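Local coordinates for protein phosphatidylserine synthase (Haemophilus influenzae, PDB 3HSI) that belongs to the phospholipase D superfamily and carries two PLD-type regions in a single chain, at residues 261-264 with 265-269; 443-447 with 448-452. One frame throughout, in Å; residues are numbered along the deposited sequence.

In the fold
Interaction 1 lies within helix 258-268, in the PLD-like region, and most of its residues are buried. Interaction 2 lies at the surface, where helix 436-447 ends and helix 450-457 begins. The two share no helix. Their centres are 31 Å apart and their nearest atoms about 17 Å, so they do not touch. In 261-269 regular helical bonds run alongside apolar pairs one turn apart, and acidic side chains find partners in other parts of the fold. In 443-452 the bonds are those of a helix end, with one aromatic-to-alanine contact beside them. Both sites also meet the second subunit, interaction 1 through Glu-264 and its Arg-216, interaction 2 by packing on its Met-323.

Interaction 1 (261-264 with 265-269); sequences QVIE and DLFLQ
Ile-263 and Phe-267 run alongside each other, one helical turn apart, and leave the helix in a common direction. CG2 of Ile-263 stands 3.9 Å from CE2 of the Phe-267 ring. That methyl is the branch anti to the backbone N, which sets it beside the carbonyl carbon and leans it along the helix to the ring. Val-262 and Leu-266 repeat the arrangement one residue earlier. Here CG1 of Val-262 meets CD1 of Leu-266 at 3.9 Å. Ile-263 packs on Leu-376 and Leu-266 on Tyr-374, both of strand 374-378, while Phe-267 rests on Ile-291 of helix 285-296.

Asp-265 N donates to Gln-261 O at 2.9 Å, with the donor tilted 23° from the carbonyl plane. With CG beside its own backbone N (chi1 -69°), the carboxylate also lies against Gln-261 O, 3.3 Å from OD2. Both are acceptors, so no bond joins them directly. A water donates to Gln-261 O and, at 2.7 Å, to Asp-265 OD1, linking the two groups. OD2 is hydrogen-bonded to ND2 of Asn-15, on helix 8-18. Phe-267 N reaches Ile-263 O at 3.0 Å in a fairly straight bond of 164°. Glu-264 extends away to Trp-387 and forms a salt bridge with Arg-216 of the second subunit. The apolar pairs are buried against neighbouring parts of the fold, while the two buried carboxylates are satisfied by polar partners.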
loop_
_atom_site.group_PDB
_atom_site.type_symbol
_atom_site.label_atom_id
_atom_site.label_comp_id
_atom_site.label_asym_id
_atom_site.label_seq_id
_atom_site.Cartn_x
_atom_site.Cartn_y
_atom_site.Cartn_z
ATOM N N GLN C 261 -0.258 -7.043 -17.198
ATOM C CA GLN C 261 -0.951 -8.122 -17.907
ATOM C C GLN C 261 -0.093 -8.639 -19.062
ATOM O O GLN C 261 0.035 -9.843 -19.232
ATOM C CB GLN C 261 -2.331 -7.656 -18.418
ATOM C CG GLN C 261 -3.459 -7.870 -17.423
ATOM C CD GLN C 261 -4.652 -6.904 -17.627
ATOM O OE1 GLN C 261 -4.856 -6.357 -18.720
ATOM N NE2 GLN C 261 -5.425 -6.682 -16.557
ATOM N N VAL C 262 0.511 -7.733 -19.838
ATOM C CA VAL C 262 1.423 -8.144 -20.906
ATOM C C VAL C 262 2.653 -8.920 -20.412
ATOM O O VAL C 262 2.990 -9.977 -20.934
ATOM C CB VAL C 262 1.826 -6.943 -21.819
ATOM C CG1 VAL C 262 3.027 -7.302 -22.687
ATOM C CG2 VAL C 262 0.630 -6.536 -22.699
ATOM N N ILE C 263 3.322 -8.426 -19.387
ATOM C CA ILE C 263 4.431 -9.190 -18.805
ATOM C C ILE C 263 4.016 -10.612 -18.335
ATOM O O ILE C 263 4.666 -11.632 -18.682
ATOM C CB ILE C 263 5.122 -8.358 -17.682
ATOM C CG1 ILE C 263 5.652 -7.044 -18.296
ATOM C CG2 ILE C 263 6.212 -9.185 -16.970
ATOM C CD1 ILE C 263 5.968 -5.885 -17.277
ATOM N N GLU C 264 2.923 -10.691 -17.575
ATOM C CA GLU C 264 2.429 -11.983 -17.107
ATOM C C GLU C 264 2.164 -12.893 -18.299
ATOM O O GLU C 264 2.527 -14.061 -18.281
ATOM C CB GLU C 264 1.157 -11.826 -16.244
ATOM C CG GLU C 264 1.410 -10.978 -14.979
ATOM C CD GLU C 264 0.170 -10.750 -14.118
ATOM O OE1 GLU C 264 -0.829 -11.460 -14.331
ATOM O OE2 GLU C 264 0.192 -9.865 -13.217
ATOM N N ASP C 265 1.560 -12.347 -19.344
ATOM C CA ASP C 265 1.261 -13.137 -20.526
ATOM C C ASP C 265 2.508 -13.514 -21.347
ATOM O O ASP C 265 2.541 -14.573 -21.970
ATOM C CB ASP C 265 0.207 -12.428 -21.404
ATOM C CG ASP C 265 -1.188 -12.390 -20.734
ATOM O OD1 ASP C 265 -1.422 -13.165 -19.757
ATOM O OD2 ASP C 265 -2.055 -11.599 -21.171
ATOM N N LEU C 266 3.506 -12.643 -21.359
ATOM C CA LEU C 266 4.780 -12.948 -21.996
ATOM C C LEU C 266 5.408 -14.184 -21.324
ATOM O O LEU C 266 5.812 -15.116 -21.999
ATOM C CB LEU C 266 5.713 -11.729 -21.993
ATOM C CG LEU C 266 5.469 -10.571 -22.994
ATOM C CD1 LEU C 266 6.389 -9.370 -22.691
ATOM C CD2 LEU C 266 5.737 -11.020 -24.433
ATOM N N PHE C 267 5.410 -14.220 -19.998
ATOM C CA PHE C 267 5.971 -15.336 -19.217
ATOM C C PHE C 267 5.192 -16.625 -19.451
ATOM O O PHE C 267 5.772 -17.708 -19.477
ATOM C CB PHE C 267 5.907 -15.040 -17.722
ATOM C CG PHE C 267 7.059 -14.226 -17.183
ATOM C CD1 PHE C 267 7.713 -14.621 -16.014
ATOM C CD2 PHE C 267 7.456 -13.050 -17.794
ATOM C CE1 PHE C 267 8.759 -13.861 -15.498
ATOM C CE2 PHE C 267 8.503 -12.280 -17.274
ATOM C CZ PHE C 267 9.148 -12.688 -16.127
ATOM N N LEU C 268 3.873 -16.526 -19.591
ATOM C CA LEU C 268 3.081 -17.724 -19.862
ATOM C C LEU C 268 3.266 -18.248 -21.256
ATOM O O LEU C 268 2.991 -19.405 -21.492
ATOM C CB LEU C 268 1.595 -17.455 -19.673
ATOM C CG LEU C 268 1.132 -17.308 -18.240
ATOM C CD1 LEU C 268 -0.209 -16.650 -18.259
ATOM C CD2 LEU C 268 1.087 -18.673 -17.595
ATOM N N GLN C 269 3.672 -17.390 -22.189
ATOM C CA GLN C 269 3.751 -17.760 -23.592
ATOM C C GLN C 269 5.147 -18.085 -24.084
ATOM O O GLN C 269 5.369 -18.142 -25.285
ATOM C CB GLN C 269 3.164 -16.640 -24.480
ATOM C CG GLN C 269 1.632 -16.707 -24.563
ATOM C CD GLN C 269 1.182 -17.936 -25.324
ATOM O OE1 GLN C 269 1.529 -18.104 -26.494
ATOM N NE2 GLN C 269 0.417 -18.810 -24.662
HETATM O O HOH W 1 -2.346 -11.436 -17.849
#

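Interaction 2 (443-447 with 448-452); sequences KKFAR and IKADK
Phe-445 O takes two backbone N-H groups from opposite faces of its carbonyl plane. Ala-450 N binds it at 3.0 Å, with the donor tilted 35° from that plane. Ile-448 N binds it at 3.2 Å from well above the plane, 53° out of it. A weak bond from Lys-449 N to Ala-446 O, also 3.2 Å, completes the turn. The positive phi of Lys-449 swings the chain round so that Ala-450 comes back over the last helical turn.

CB of Ala-450 points toward the helix and meets CD1 of the Phe-445 ring at 3.9 Å, approaching it obliquely. Asp-451 lies alongside. Its CB is 4.2 Å from Phe-445 CB. Its CG sits between the backbone N and the carbonyl carbon (chi1 68°), which lets OD1 come within 3.5 Å of Ala-446 CA. Ile-448 lays CG1 against Lys-444 O at 3.7 Å. Met-323 of the second subunit packs on both Phe-445 and Ile-448.

The bonds Ala-450 N to Phe-445 O and Lys-449 N to Ala-446 O, with the positive phi of Lys-449, make this a Schellman motif. Lys-449 is its C-prime residue. The motif ends helix 436-447 and leads directly into helix 450-457.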
loop_
_atom_site.group_PDB
_atom_site.type_symbol
_atom_site.label_atom_id
_atom_site.label_comp_id
_atom_site.label_asym_id
_atom_site.label_seq_id
_atom_site.Cartn_x
_atom_site.Cartn_y
_atom_site.Cartn_z
ATOM N N LYS C 443 17.963 -11.504 10.812
ATOM C CA LYS C 443 17.329 -12.366 11.804
ATOM C C LYS C 443 16.152 -11.684 12.455
ATOM O O LYS C 443 15.099 -12.290 12.605
ATOM C CB LYS C 443 18.329 -12.785 12.882
ATOM C CG LYS C 443 18.939 -14.120 12.619
ATOM C CD LYS C 443 20.399 -14.111 12.976
ATOM C CE LYS C 443 21.054 -15.464 12.689
ATOM N NZ LYS C 443 22.507 -15.293 12.289
ATOM N N LYS C 444 16.340 -10.428 12.855
ATOM C CA LYS C 444 15.282 -9.654 13.486
ATOM C C LYS C 444 14.052 -9.519 12.564
ATOM O O LYS C 444 12.905 -9.778 12.974
ATOM C CB LYS C 444 15.815 -8.266 13.867
ATOM C CG LYS C 444 16.454 -8.160 15.256
ATOM C CD LYS C 444 17.249 -6.852 15.456
ATOM C CE LYS C 444 16.840 -5.760 14.460
ATOM N NZ LYS C 444 17.105 -4.372 14.960
ATOM N N PHE C 445 14.303 -9.129 11.318
ATOM C CA PHE C 445 13.247 -8.960 10.344
ATOM C C PHE C 445 12.529 -10.272 10.022
ATOM O O PHE C 445 11.296 -10.332 10.116
ATOM C CB PHE C 445 13.779 -8.276 9.096
ATOM C CG PHE C 445 13.826 -6.785 9.215
ATOM C CD1 PHE C 445 13.228 -5.977 8.247
ATOM C CD2 PHE C 445 14.439 -6.177 10.308
ATOM C CE1 PHE C 445 13.259 -4.578 8.371
ATOM C CE2 PHE C 445 14.469 -4.800 10.448
ATOM C CZ PHE C 445 13.887 -3.989 9.483
ATOM N N ALA C 446 13.299 -11.315 9.700
ATOM C CA ALA C 446 12.751 -12.636 9.365
ATOM C C ALA C 446 11.817 -13.212 10.446
ATOM O O ALA C 446 10.802 -13.831 10.122
ATOM C CB ALA C 446 13.878 -13.623 9.046
ATOM N N ARG C 447 12.150 -12.996 11.716
ATOM C CA ARG C 447 11.371 -13.525 12.854
ATOM C C ARG C 447 9.915 -13.033 12.890
ATOM O O ARG C 447 9.008 -13.773 13.265
ATOM C CB ARG C 447 12.066 -13.176 14.176
ATOM C CG ARG C 447 11.514 -13.919 15.399
ATOM C CD ARG C 447 12.376 -13.754 16.666
ATOM N NE ARG C 447 13.753 -13.317 16.392
ATOM C CZ ARG C 447 14.766 -14.116 16.052
ATOM N NH1 ARG C 447 14.585 -15.426 15.927
ATOM N NH2 ARG C 447 15.968 -13.594 15.829
ATOM N N ILE C 448 9.699 -11.772 12.524
ATOM C CA ILE C 448 8.362 -11.185 12.558
ATOM C C ILE C 448 7.907 -10.851 11.137
ATOM O O ILE C 448 7.024 -10.016 10.921
ATOM C CB ILE C 448 8.311 -9.932 13.447
ATOM C CG1 ILE C 448 9.358 -8.908 12.981
ATOM C CG2 ILE C 448 8.457 -10.326 14.927
ATOM C CD1 ILE C 448 9.264 -7.571 13.663
ATOM N N LYS C 449 8.548 -11.503 10.173
ATOM C CA LYS C 449 8.179 -11.403 8.762
ATOM C C LYS C 449 8.156 -9.970 8.264
ATOM O O LYS C 449 7.490 -9.679 7.289
ATOM C CB LYS C 449 6.803 -12.045 8.505
ATOM C CG LYS C 449 6.562 -13.397 9.179
ATOM C CD LYS C 449 7.295 -14.525 8.458
ATOM C CE LYS C 449 7.145 -15.835 9.224
ATOM N NZ LYS C 449 7.345 -17.028 8.339
ATOM N N ALA C 450 8.879 -9.070 8.921
ATOM C CA ALA C 450 8.991 -7.703 8.421
ATOM C C ALA C 450 9.770 -7.648 7.086
ATOM O O ALA C 450 9.712 -6.670 6.342
ATOM C CB ALA C 450 9.640 -6.812 9.475
ATOM N N ASP C 451 10.491 -8.723 6.793
ATOM C CA ASP C 451 11.244 -8.840 5.554
ATOM C C ASP C 451 10.275 -8.968 4.367
ATOM O O ASP C 451 10.550 -8.452 3.277
ATOM C CB ASP C 451 12.228 -10.014 5.621
ATOM C CG ASP C 451 11.531 -11.381 5.653
ATOM O OD1 ASP C 451 10.803 -11.718 6.624
ATOM O OD2 ASP C 451 11.720 -12.135 4.676
ATOM N N LYS C 452 9.145 -9.643 4.602
ATOM C CA LYS C 452 8.064 -9.698 3.626
ATOM C C LYS C 452 7.539 -8.297 3.271
ATOM O O LYS C 452 7.305 -7.994 2.088
ATOM C CB LYS C 452 6.949 -10.595 4.123
#